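Local atomic coordinates of PBP5 (Haemophilus influenzae, PDB entry 3A3J), a protein that removes C-terminal D-alanine residues from the peptide side chains of cell wall precursors, as a serine-type D,D-carboxypeptidase of peptidase family S11. Residues Pro34-Lys39 with Val97-Asp102; Thr42-Gly47 with Arg163-Glu168; Leu91-Ile96 with Tyr169-Glu174; Ala103-Ala108 with Thr138-Asp143; Asn212-Ala217 with Ile226-Gly231. All coordinates share one frame; numbering follows the deposited sequence.

Contact 1: residues Pro34-Lys39 with Val97-Asp102; sequences PASLTK and VVSGND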
# COMPACT_ATOMS: atom_id res chain seq x y z
N PRO A 34 -13.92 2.94 -7.17
CA PRO A 34 -13.21 2.09 -6.19
C PRO A 34 -14.13 1.22 -5.33
O PRO A 34 -13.67 0.19 -4.79
CB PRO A 34 -12.47 3.09 -5.31
CG PRO A 34 -13.35 4.35 -5.38
CD PRO A 34 -13.91 4.37 -6.79
N ALA A 35 -15.38 1.66 -5.14
CA ALA A 35 -16.38 0.83 -4.44
C ALA A 35 -15.75 0.63 -3.07
O ALA A 35 -15.13 1.57 -2.58
CB ALA A 35 -16.60 -0.45 -5.15
N SER A 36 -15.93 -0.52 -2.40
CA SER A 36 -15.34 -0.64 -1.07
C SER A 36 -13.79 -0.53 -0.92
O SER A 36 -13.27 -0.54 0.21
CB SER A 36 -15.80 -1.90 -0.37
OG SER A 36 -17.06 -1.63 0.30
N LEU A 37 -13.02 -0.42 -2.00
CA LEU A 37 -11.53 -0.27 -1.76
C LEU A 37 -11.33 1.15 -1.17
O LEU A 37 -10.33 1.46 -0.45
CB LEU A 37 -10.75 -0.38 -3.06
CG LEU A 37 -10.96 -1.66 -3.87
CD1 LEU A 37 -10.17 -1.60 -5.21
CD2 LEU A 37 -10.58 -2.81 -3.04
N THR A 38 -12.36 2.00 -1.38
CA THR A 38 -12.37 3.35 -0.71
C THR A 38 -12.08 3.23 0.77
O THR A 38 -11.36 4.10 1.37
CB THR A 38 -13.71 4.09 -0.93
OG1 THR A 38 -13.91 4.25 -2.35
CG2 THR A 38 -13.67 5.49 -0.21
N LYS A 39 -12.63 2.17 1.39
CA LYS A 39 -12.41 1.97 2.86
C LYS A 39 -10.97 1.79 3.32
O LYS A 39 -10.65 1.90 4.53
CB LYS A 39 -13.27 0.80 3.40
CG LYS A 39 -14.76 1.18 3.28
CD LYS A 39 -15.68 -0.02 3.34
CE LYS A 39 -17.18 0.41 3.36
NZ LYS A 39 -17.66 0.41 1.98
N VAL A 97 -12.73 -5.36 8.57
CA VAL A 97 -13.18 -6.78 8.31
C VAL A 97 -14.44 -6.91 7.48
O VAL A 97 -14.47 -7.71 6.53
CB VAL A 97 -13.26 -7.54 9.63
CG1 VAL A 97 -13.53 -9.07 9.41
CG2 VAL A 97 -11.94 -7.31 10.39
N VAL A 98 -15.48 -6.09 7.73
CA VAL A 98 -16.72 -6.31 7.00
C VAL A 98 -17.21 -5.13 6.22
O VAL A 98 -18.37 -5.09 5.86
CB VAL A 98 -17.91 -6.80 7.96
CG1 VAL A 98 -17.50 -8.12 8.65
CG2 VAL A 98 -18.19 -5.78 9.01
N SER A 99 -16.34 -4.14 5.98
CA SER A 99 -16.70 -3.00 5.15
C SER A 99 -17.97 -2.29 5.65
O SER A 99 -18.89 -2.01 4.87
CB SER A 99 -16.97 -3.52 3.77
OG SER A 99 -15.73 -3.82 3.21
N GLY A 100 -18.07 -2.11 6.97
CA GLY A 100 -19.37 -1.55 7.50
C GLY A 100 -19.59 -0.10 7.07
O GLY A 100 -18.81 0.75 7.44
N ASN A 101 -20.61 0.16 6.27
CA ASN A 101 -20.87 1.57 5.78
C ASN A 101 -21.26 2.56 6.89
O ASN A 101 -20.85 3.76 6.90
CB ASN A 101 -21.86 1.58 4.63
CG ASN A 101 -21.21 1.11 3.36
OD1 ASN A 101 -19.99 1.17 3.24
ND2 ASN A 101 -21.99 0.61 2.43
N ASP A 102 -22.03 2.01 7.83
CA ASP A 102 -22.49 2.74 8.99
C ASP A 102 -21.27 3.02 9.84
O ASP A 102 -21.09 4.14 10.34
CB ASP A 102 -23.59 1.94 9.77
CG ASP A 102 -23.21 0.45 10.03
OD1 ASP A 102 -22.06 -0.00 9.68
OD2 ASP A 102 -24.09 -0.25 10.59

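Contact 2: residues Thr42-Gly47 with Arg163-Glu168; sequences TSYVVG and RDLPEE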
# COMPACT_ATOMS: atom_id res chain seq x y z
N THR A 42 -10.04 5.35 4.06
CA THR A 42 -10.72 5.63 5.37
C THR A 42 -9.99 5.04 6.55
O THR A 42 -9.78 5.70 7.59
CB THR A 42 -12.22 5.13 5.38
OG1 THR A 42 -12.94 5.76 4.31
CG2 THR A 42 -12.87 5.45 6.72
N SER A 43 -9.62 3.76 6.45
CA SER A 43 -8.84 3.13 7.56
C SER A 43 -7.42 3.71 7.69
O SER A 43 -6.85 3.71 8.77
CB SER A 43 -8.71 1.62 7.26
OG SER A 43 -10.04 1.20 6.77
N TYR A 44 -6.84 4.13 6.58
CA TYR A 44 -5.55 4.86 6.63
C TYR A 44 -5.69 6.12 7.55
O TYR A 44 -5.03 6.23 8.61
CB TYR A 44 -5.02 5.22 5.22
CG TYR A 44 -3.58 5.78 5.34
CD1 TYR A 44 -2.48 4.90 5.35
CD2 TYR A 44 -3.34 7.13 5.57
CE1 TYR A 44 -1.15 5.38 5.51
CE2 TYR A 44 -2.03 7.65 5.71
CZ TYR A 44 -0.93 6.75 5.66
OH TYR A 44 0.36 7.20 5.81
N VAL A 45 -6.66 6.99 7.23
CA VAL A 45 -6.98 8.19 8.14
C VAL A 45 -7.17 7.78 9.59
O VAL A 45 -6.47 8.26 10.46
CB VAL A 45 -8.21 8.95 7.60
CG1 VAL A 45 -8.54 10.21 8.42
CG2 VAL A 45 -7.93 9.34 6.18
N VAL A 46 -8.04 6.78 9.83
CA VAL A 46 -8.29 6.30 11.21
C VAL A 46 -7.00 5.79 11.82
O VAL A 46 -6.67 6.07 12.98
CB VAL A 46 -9.40 5.13 11.26
CG1 VAL A 46 -9.57 4.64 12.70
CG2 VAL A 46 -10.77 5.58 10.75
N GLY A 47 -6.24 5.02 11.05
CA GLY A 47 -5.04 4.44 11.64
C GLY A 47 -3.97 5.48 11.97
O GLY A 47 -3.34 5.44 13.02
N ARG A 163 2.96 -0.48 5.29
CA ARG A 163 4.22 0.19 5.75
C ARG A 163 4.00 1.15 6.97
O ARG A 163 4.66 1.06 7.98
CB ARG A 163 4.85 0.97 4.57
CG ARG A 163 6.20 1.70 4.96
CD ARG A 163 6.89 2.16 3.67
NE ARG A 163 7.52 1.02 3.06
CZ ARG A 163 7.21 0.47 1.90
NH1 ARG A 163 6.30 0.97 1.11
NH2 ARG A 163 7.87 -0.60 1.52
N ASP A 164 3.03 2.06 6.88
CA ASP A 164 2.82 3.11 7.99
C ASP A 164 2.03 2.63 9.20
O ASP A 164 2.19 3.19 10.28
CB ASP A 164 2.16 4.35 7.40
CG ASP A 164 2.88 4.81 6.18
OD1 ASP A 164 4.08 4.47 6.17
OD2 ASP A 164 2.35 5.46 5.23
N LEU A 165 1.23 1.57 9.04
CA LEU A 165 0.24 1.13 10.03
C LEU A 165 0.28 -0.39 10.28
O LEU A 165 -0.74 -1.07 10.14
CB LEU A 165 -1.18 1.51 9.51
CG LEU A 165 -1.42 3.01 9.27
CD1 LEU A 165 -2.82 3.20 8.74
CD2 LEU A 165 -1.14 3.82 10.56
N PRO A 166 1.46 -0.93 10.64
CA PRO A 166 1.62 -2.38 10.81
C PRO A 166 0.65 -2.95 11.84
O PRO A 166 0.16 -4.07 11.71
CB PRO A 166 3.05 -2.54 11.30
CG PRO A 166 3.51 -1.00 11.75
CD PRO A 166 2.68 -0.12 10.88
N GLU A 167 0.34 -2.21 12.86
CA GLU A 167 -0.52 -2.76 13.88
C GLU A 167 -1.95 -2.82 13.30
O GLU A 167 -2.64 -3.85 13.42
CB GLU A 167 -0.38 -1.95 15.16
CG GLU A 167 -0.86 -2.62 16.43
CD GLU A 167 -0.47 -4.11 16.55
OE1 GLU A 167 0.70 -4.50 16.28
OE2 GLU A 167 -1.37 -4.90 16.96
N GLU A 168 -2.38 -1.78 12.63
CA GLU A 168 -3.70 -1.79 12.03
C GLU A 168 -3.78 -2.90 10.95
O GLU A 168 -4.77 -3.61 10.89
CB GLU A 168 -4.06 -0.39 11.48
CG GLU A 168 -5.42 -0.25 10.65
CD GLU A 168 -6.26 1.04 11.00
OE1 GLU A 168 -5.88 1.72 11.96
OE2 GLU A 168 -7.29 1.39 10.34

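Contact 3: residues Leu91-Ile96 with Tyr169-Glu174; sequences LNRGVI and YKIYSE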
# COMPACT_ATOMS: atom_id res chain seq x y z
N LEU A 91 -15.48 -0.00 15.74
CA LEU A 91 -15.87 0.64 14.49
C LEU A 91 -14.85 0.36 13.37
O LEU A 91 -15.19 0.09 12.27
CB LEU A 91 -16.06 2.15 14.70
CG LEU A 91 -17.24 2.60 15.60
CD1 LEU A 91 -17.10 4.09 15.83
CD2 LEU A 91 -18.49 2.28 14.80
N ASN A 92 -13.60 0.55 13.69
CA ASN A 92 -12.50 0.35 12.77
C ASN A 92 -12.40 -1.14 12.31
O ASN A 92 -12.39 -1.45 11.11
CB ASN A 92 -11.22 0.76 13.51
CG ASN A 92 -10.08 1.04 12.56
OD1 ASN A 92 -8.95 0.80 12.92
ND2 ASN A 92 -10.37 1.45 11.32
N ARG A 93 -12.48 -2.05 13.28
CA ARG A 93 -12.58 -3.47 12.95
C ARG A 93 -13.74 -3.66 12.00
O ARG A 93 -13.59 -4.32 10.96
CB ARG A 93 -12.64 -4.33 14.25
CG ARG A 93 -12.77 -5.85 14.10
CD ARG A 93 -11.69 -6.62 14.94
NE ARG A 93 -11.46 -5.91 16.15
CZ ARG A 93 -10.30 -5.78 16.75
NH1 ARG A 93 -9.18 -6.33 16.28
NH2 ARG A 93 -10.27 -5.05 17.81
N GLY A 94 -14.88 -3.01 12.25
CA GLY A 94 -16.01 -3.23 11.35
C GLY A 94 -15.81 -2.70 9.94
O GLY A 94 -16.32 -3.27 8.97
N VAL A 95 -15.19 -1.52 9.82
CA VAL A 95 -14.80 -1.00 8.50
C VAL A 95 -13.80 -1.97 7.82
O VAL A 95 -13.95 -2.29 6.68
CB VAL A 95 -14.02 0.37 8.67
CG1 VAL A 95 -13.42 0.80 7.31
CG2 VAL A 95 -14.97 1.44 9.29
N ILE A 96 -12.75 -2.34 8.54
CA ILE A 96 -11.69 -3.17 7.98
C ILE A 96 -12.14 -4.62 7.62
O ILE A 96 -12.06 -4.98 6.48
CB ILE A 96 -10.53 -3.26 8.91
CG1 ILE A 96 -9.72 -1.94 8.87
CG2 ILE A 96 -9.66 -4.49 8.48
CD1 ILE A 96 -8.74 -1.89 10.07
N TYR A 169 -2.72 -3.08 10.13
CA TYR A 169 -2.79 -4.01 8.99
C TYR A 169 -3.11 -5.47 9.41
O TYR A 169 -3.71 -6.24 8.65
CB TYR A 169 -1.49 -3.95 8.17
CG TYR A 169 -1.55 -4.93 7.04
CD1 TYR A 169 -2.45 -4.72 6.00
CD2 TYR A 169 -0.76 -6.10 7.02
CE1 TYR A 169 -2.56 -5.62 4.98
CE2 TYR A 169 -0.83 -7.02 5.95
CZ TYR A 169 -1.76 -6.75 4.95
OH TYR A 169 -1.92 -7.61 3.88
N LYS A 170 -2.73 -5.82 10.64
CA LYS A 170 -3.00 -7.12 11.18
C LYS A 170 -4.50 -7.41 11.21
O LYS A 170 -4.91 -8.55 11.13
CB LYS A 170 -2.42 -7.21 12.58
CG LYS A 170 -0.91 -7.31 12.58
CD LYS A 170 -0.45 -7.46 14.00
CE LYS A 170 1.04 -7.26 14.08
NZ LYS A 170 1.37 -7.23 15.52
N ILE A 171 -5.31 -6.37 11.30
CA ILE A 171 -6.72 -6.55 11.44
C ILE A 171 -7.29 -7.07 10.12
O ILE A 171 -8.31 -7.74 10.09
CB ILE A 171 -7.41 -5.22 11.89
CG1 ILE A 171 -6.89 -4.81 13.28
CG2 ILE A 171 -9.01 -5.40 11.90
CD1 ILE A 171 -7.36 -3.35 13.76
N TYR A 172 -6.63 -6.72 9.03
CA TYR A 172 -7.03 -7.12 7.69
C TYR A 172 -6.98 -8.64 7.41
O TYR A 172 -7.51 -9.08 6.43
CB TYR A 172 -6.09 -6.49 6.71
CG TYR A 172 -6.38 -5.05 6.51
CD1 TYR A 172 -7.06 -4.64 5.40
CD2 TYR A 172 -6.03 -4.10 7.46
CE1 TYR A 172 -7.38 -3.33 5.23
CE2 TYR A 172 -6.31 -2.76 7.27
CZ TYR A 172 -6.98 -2.40 6.17
OH TYR A 172 -7.30 -1.09 5.94
N SER A 173 -6.33 -9.43 8.24
CA SER A 173 -6.41 -10.86 8.05
C SER A 173 -7.42 -11.52 9.08
O SER A 173 -7.51 -12.77 9.16
CB SER A 173 -5.02 -11.46 8.17
OG SER A 173 -4.49 -10.98 9.40
N GLU A 174 -8.20 -10.73 9.81
CA GLU A 174 -9.19 -11.34 10.70
C GLU A 174 -10.27 -11.89 9.78
O GLU A 174 -10.68 -11.19 8.85
CB GLU A 174 -9.74 -10.32 11.71
CG GLU A 174 -8.66 -9.94 12.70
CD GLU A 174 -9.16 -8.89 13.66
OE1 GLU A 174 -10.36 -8.60 13.57
OE2 GLU A 174 -8.37 -8.33 14.45

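Contact 4: residues Ala103-Ala108 with Thr138-Asp143; sequences ATVALA and TPHGLD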
# COMPACT_ATOMS: atom_id res chain seq x y z
N ALA A 103 -20.38 2.03 9.98
CA ALA A 103 -19.14 2.28 10.76
C ALA A 103 -18.27 3.36 10.17
O ALA A 103 -17.59 4.03 10.93
CB ALA A 103 -18.30 1.03 10.87
N THR A 104 -18.24 3.53 8.84
CA THR A 104 -17.34 4.52 8.32
C THR A 104 -17.87 5.98 8.60
O THR A 104 -17.07 6.94 8.85
CB THR A 104 -17.12 4.37 6.84
OG1 THR A 104 -18.33 4.64 6.18
CG2 THR A 104 -16.67 3.00 6.46
N VAL A 105 -19.18 6.15 8.49
CA VAL A 105 -19.81 7.42 8.81
C VAL A 105 -19.58 7.72 10.29
O VAL A 105 -19.12 8.82 10.63
CB VAL A 105 -21.29 7.38 8.47
CG1 VAL A 105 -22.01 8.53 9.17
CG2 VAL A 105 -21.44 7.47 6.94
N ALA A 106 -19.83 6.72 11.16
CA ALA A 106 -19.55 6.94 12.55
C ALA A 106 -18.11 7.42 12.79
O ALA A 106 -17.88 8.33 13.65
CB ALA A 106 -19.81 5.74 13.37
N LEU A 107 -17.14 6.74 12.16
CA LEU A 107 -15.71 7.17 12.33
C LEU A 107 -15.41 8.55 11.71
O LEU A 107 -14.73 9.34 12.30
CB LEU A 107 -14.72 6.14 11.79
CG LEU A 107 -14.61 4.91 12.68
CD1 LEU A 107 -14.05 3.66 11.90
CD2 LEU A 107 -13.86 5.19 13.96
N ALA A 108 -15.85 8.78 10.49
CA ALA A 108 -15.61 10.02 9.88
C ALA A 108 -16.07 11.20 10.80
O ALA A 108 -15.34 12.23 10.95
CB ALA A 108 -16.36 10.12 8.51
N THR A 138 -16.48 10.25 -0.48
CA THR A 138 -17.25 9.58 0.57
C THR A 138 -16.27 8.81 1.39
O THR A 138 -15.18 8.50 0.91
CB THR A 138 -18.23 8.51 -0.01
OG1 THR A 138 -17.47 7.46 -0.68
CG2 THR A 138 -19.26 9.12 -0.98
N PRO A 139 -16.66 8.44 2.61
CA PRO A 139 -15.75 7.55 3.34
C PRO A 139 -16.03 6.03 3.07
O PRO A 139 -15.25 5.16 3.53
CB PRO A 139 -16.03 7.92 4.79
CG PRO A 139 -17.49 8.33 4.80
CD PRO A 139 -17.84 8.85 3.42
N HIS A 140 -17.06 5.71 2.27
CA HIS A 140 -17.42 4.33 2.07
C HIS A 140 -17.30 3.81 0.66
O HIS A 140 -17.28 2.61 0.49
CB HIS A 140 -18.86 4.10 2.56
CG HIS A 140 -19.82 5.20 2.18
ND1 HIS A 140 -20.13 5.51 0.87
CD2 HIS A 140 -20.55 6.06 2.95
CE1 HIS A 140 -21.00 6.51 0.84
NE2 HIS A 140 -21.28 6.85 2.10
N GLY A 141 -17.36 4.67 -0.36
CA GLY A 141 -17.12 4.22 -1.72
C GLY A 141 -18.36 4.03 -2.59
O GLY A 141 -18.29 3.48 -3.69
N LEU A 142 -19.52 4.52 -2.12
CA LEU A 142 -20.74 4.44 -2.87
C LEU A 142 -20.46 5.14 -4.17
O LEU A 142 -19.89 6.21 -4.19
CB LEU A 142 -21.84 5.16 -2.09
CG LEU A 142 -23.06 5.60 -2.92
CD1 LEU A 142 -23.66 4.27 -3.50
CD2 LEU A 142 -24.20 6.59 -2.15
N ASP A 143 -20.93 4.58 -5.27
CA ASP A 143 -20.46 5.01 -6.56
C ASP A 143 -20.82 6.45 -6.82
O ASP A 143 -21.89 6.90 -6.46
CB ASP A 143 -21.05 4.13 -7.66
CG ASP A 143 -20.33 2.75 -7.77
OD1 ASP A 143 -19.26 2.54 -7.16
OD2 ASP A 143 -20.84 1.87 -8.50

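Contact 5: residues Asn212-Ala217 with Ile226-Gly231; sequences NLVASA and ISVVMG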
# COMPACT_ATOMS: atom_id res chain seq x y z
N ASN A 212 -13.65 -6.30 -7.47
CA ASN A 212 -12.28 -5.90 -7.37
C ASN A 212 -11.68 -6.39 -6.08
O ASN A 212 -12.41 -6.80 -5.14
CB ASN A 212 -12.15 -4.34 -7.62
CG ASN A 212 -12.82 -3.50 -6.53
OD1 ASN A 212 -12.94 -3.91 -5.36
ND2 ASN A 212 -13.18 -2.30 -6.89
N LEU A 213 -10.37 -6.46 -6.01
CA LEU A 213 -9.79 -6.97 -4.78
C LEU A 213 -8.37 -6.47 -4.71
O LEU A 213 -7.72 -6.41 -5.70
CB LEU A 213 -9.75 -8.52 -4.83
CG LEU A 213 -8.90 -9.30 -3.82
CD1 LEU A 213 -9.33 -9.04 -2.42
CD2 LEU A 213 -8.78 -10.87 -4.06
N VAL A 214 -7.90 -6.12 -3.53
CA VAL A 214 -6.54 -5.79 -3.30
C VAL A 214 -5.98 -6.86 -2.39
O VAL A 214 -6.48 -7.07 -1.31
CB VAL A 214 -6.45 -4.37 -2.63
CG1 VAL A 214 -4.98 -4.06 -2.28
CG2 VAL A 214 -6.90 -3.37 -3.64
N ALA A 215 -4.96 -7.59 -2.83
CA ALA A 215 -4.45 -8.66 -1.99
C ALA A 215 -2.97 -8.47 -1.77
O ALA A 215 -2.29 -7.87 -2.59
CB ALA A 215 -4.77 -10.08 -2.64
N SER A 216 -2.47 -8.95 -0.66
CA SER A 216 -1.08 -8.93 -0.46
C SER A 216 -0.72 -10.25 0.21
O SER A 216 -1.50 -10.75 1.03
CB SER A 216 -0.67 -7.75 0.42
OG SER A 216 0.76 -7.73 0.63
N ALA A 217 0.44 -10.81 -0.17
CA ALA A 217 0.93 -12.14 0.30
C ALA A 217 2.45 -12.09 0.47
O ALA A 217 3.11 -11.31 -0.22
CB ALA A 217 0.62 -13.21 -0.71
N ILE A 226 1.81 -7.26 -3.72
CA ILE A 226 0.52 -6.71 -3.57
C ILE A 226 -0.05 -6.79 -4.93
O ILE A 226 0.64 -6.33 -5.89
CB ILE A 226 0.64 -5.20 -3.15
CG1 ILE A 226 1.17 -5.13 -1.73
CG2 ILE A 226 -0.73 -4.49 -3.30
CD1 ILE A 226 1.51 -3.66 -1.35
N SER A 227 -1.27 -7.36 -5.07
CA SER A 227 -1.95 -7.33 -6.36
C SER A 227 -3.22 -6.51 -6.29
O SER A 227 -3.81 -6.43 -5.21
CB SER A 227 -2.36 -8.77 -6.75
OG SER A 227 -3.07 -9.48 -5.67
N VAL A 228 -3.69 -6.02 -7.45
CA VAL A 228 -4.93 -5.34 -7.51
C VAL A 228 -5.57 -5.77 -8.82
O VAL A 228 -4.95 -5.70 -9.84
CB VAL A 228 -4.77 -3.73 -7.51
CG1 VAL A 228 -6.12 -3.07 -7.52
CG2 VAL A 228 -3.93 -3.26 -6.30
N VAL A 229 -6.83 -6.23 -8.76
CA VAL A 229 -7.59 -6.47 -9.96
C VAL A 229 -8.92 -5.68 -9.90
O VAL A 229 -9.56 -5.59 -8.84
CB VAL A 229 -7.88 -8.03 -10.14
CG1 VAL A 229 -6.55 -8.80 -10.13
CG2 VAL A 229 -8.78 -8.58 -8.98
N MET A 230 -9.34 -5.13 -11.03
CA MET A 230 -10.51 -4.36 -11.05
C MET A 230 -11.34 -4.82 -12.22
O MET A 230 -10.77 -5.27 -13.21
CB MET A 230 -10.15 -2.85 -11.19
CG MET A 230 -9.60 -2.33 -9.93
SD MET A 230 -8.75 -0.72 -10.03
CE MET A 230 -9.26 -0.11 -8.43
N GLY A 231 -12.65 -4.68 -12.10
CA GLY A 231 -13.57 -5.03 -13.18
C GLY A 231 -13.47 -6.51 -13.52
O GLY A 231 -13.44 -6.83 -14.69
O HOH W 1 -5.74 -8.63 -6.27

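Contact 1: residues Pro34-Lys39 with Val97-Asp102
K39 reaches across to S99 and N101, and the tight half of the contact is built round the end of that lysine. Its chain is nearly straight up to CE and turns at the last torsion (chi4 93°), which carries NZ to within 2.7 Å of S36 OG, a hydrogen bond, and 2.8 Å of N101 OD1, a weak one. H140 gives NZ a third acceptor in its backbone O. Alongside, K39 CD lies 3.6 Å from S99 CA and K39 CE is 3.3 Å from S99 O. The N101 side chain crosses the lysine at about a right angle; its ND2 is bonded to S75 OG, which fixes the amide with OD1 toward NZ. S36 and K39 begin and end the SxxK motif at the start of helix 38-51, while S99, G100 and N101 form the SxN motif, two hallmarks of penicillin-binding proteins; S36 probably forms the acyl-ester and K39 probably accepts its proton. The looser side is the serine pair, both residues partly exposed. S36 OG and S99 OG stand 3.9 Å apart without a bond, S99 OG has a weak hydrogen bond from K202 NZ, and a sulfate lies about 5 Å from the S99 side chain.

Contact 2: residues Thr42-Gly47 with Arg163-Glu168
Y44 swings its ring out toward D164 because CG lies opposite the backbone N (chi1 -171°), and E168 starts out the same way before its chain bends at chi2, laying its carboxylate along the helix backbone at S43 and G47. At the far end of the tyrosine, OH donates to D164 OD2 at 2.7 Å. The oxygen sits at the edge of the ring and in its plane, but the hydroxyl meets the carboxylate from the anti side, 28° out of its plane, and the two flat groups are turned 71° apart. H160 ND1 is a second partner of the same oxygen, so OD2 has two partners. L165 fills the ground between the two polar ends. Its CD1 lies 3.8 Å from Y44 CD1 and equally 3.8 Å from Y44 O, its chain running at about a right angle to the tyrosine, while CD2 packs 3.6 Å from G47 C. G47 has no side chain, and its CA comes within 6.4 Å of the CA of E168. E168 OE2 is 2.8 Å from S43 O, a close approach of two acceptors without a bond; the placement of this carboxylate is doubtful, and N92 also lies near OE2. S43 O also receives the backbone bond from G47 N. The arrangement packs the corner between helix 151-164 and helix 166-169 against helix 38-51, the buried helix that carries the SxxK lysine at its start, a central element of the helical region in penicillin-binding proteins and serine beta-lactamases.

Contact 3: residues Leu91-Ile96 with Tyr169-Glu174
R93 and E174 form the polar edge of this contact, a salt bridge in which NH1 donates to OE2 at 2.8 Å with an N-H...O angle of 145°. The guanidinium and carboxylate planes differ by only 10°, and OE2 receives the proton on its syn lone pair, so the groups meet edge to edge through one bond. The arginine chain gets there by bending at chi2 and chi3. Behind the bridge the contact is apolar. I96 sets CG2 over the centre of the Y172 ring, 3.7 Å from the centroid and 8° off the normal, a CH-pi contact, and the same methyl is 3.6 Å from I171 CG2. Part of the turn's backbone is bonded internally: Y172 N donates to Y169 O at 3.0 Å and E174 N to I171 O, also at 3.0 Å. I171 and E174 point at the helix, and Y172 brings its ring to it. On the other segment, I96 N is bonded to N92 O, while I96 O accepts from K202 NZ, the probable substrate-binding lysine. E174 O is taken by N186 ND2. The loop between helix 166-169 and strand 176-179 thus lies against helix 88-98, with Y172 also touching S43 of helix 38-51, I161 of helix 151-164 and M201 of strand 197-206.

Contact 4: residues Ala103-Ala108 with Thr138-Asp143
T104, on a regular helical turn, faces P139 in an irregular loop, their CA atoms 6.0 Å apart, and the loop passes on through G141 with a positive phi of 103°. Contact is by van der Waals packing. T104 OG1 rests 3.7 Å from H140 CB and 4.0 Å from P139 CG. It points back to its own helix, where it is bonded to N101 O, because chi1 (66°) places it between the backbone N and the carbonyl carbon. T104 CB lies 3.9 Å from P139 O. V105, next to T104, brings CG2 to the edge of the H140 ring, 4.3 Å from CD2; a turn on from T104, A108 CB touches P139 CG at 4.3 Å. The loop stiffens itself from within. T138 OG1 accepts from G141 N at 2.8 Å, an ST motif, and T138 CB lies over one face of the imidazole. H140 ND1 accepts from L142 N at 3.2 Å, with the donor 2° out of the ring plane; ND1 is thus probably unprotonated. P139 O is further bonded to T42 OG1, and V115 and F118 of helix 115-128 also cover the proline. Helix 101-112 thereby backs a loop that puts the H140 side chain about 4 Å from that of K39, probably part of the wall of the active-site cleft in this penicillin-binding fold.

Contact 5: residues Asn212-Ala217 with Ile226-Gly231
L213 and V229, then A215 and S227, exchange backbone hydrogen bonds in both directions. L213 N donates to V229 O at 3.1 Å and V229 N returns to L213 O at 3.2 Å, the latter with an N-H...O angle of 164°. A215 N bonds S227 O at 2.9 Å, and S227 N bonds A215 O at 2.7 Å. A water bridges the strands on one face, donating to L213 O at 3.0 Å and hydrogen-bonded to S227 OG at 2.9 Å. Of the non-hydrogen-bonded pairs, V214 with V228 lies between these two, and S216 with I226 follows beyond A215 and S227. V214 and V228 stand side by side pointing the same way, CG2 of V214 being 4.0 Å from CG1 of V228. I226 CG1 rests 3.5 Å from S216 OG, a hydroxyl bonded to L225 O and R224 NH1. This face packs on helix 151-164, through I162 at S216, A159 and I162 at I226, and A155 at V228. The other face, with L213, S227 and V229, meets S242 and L246 of helix 235-252. The strand directions differ by 163°, an antiparallel beta hairpin of two adjoining inner strands of the five-stranded sheet, flanked by helices on both faces as in the penicillin-binding and serine beta-lactamase fold.

Contact 1 brings together the probable catalytic residues, and the others lie 7 to 15 Å from it, centre to centre. Contact 4 is nearest, its centre 7 Å away, and K39 NZ reaches H140 O at 2.7 Å. Contact 3 follows at 11 Å, tied in by G100 N to G94 O at 2.9 Å, and its Y172 side chain lies about 5 Å from that of K202. Contact 2 shares helix 38-51 with contact 1, centres 14 Å apart, and its V46 CG2 packs 4.0 Å from L107 CD1 of contact 4. Contact 5 meets contact 1 from the sheet: L37 CD2 is 3.8 Å from V214 CG2, and V214 lies about 5 Å from K202, side chain to side chain. Contacts 4 and 5 do not touch, their centres being 21 Å apart.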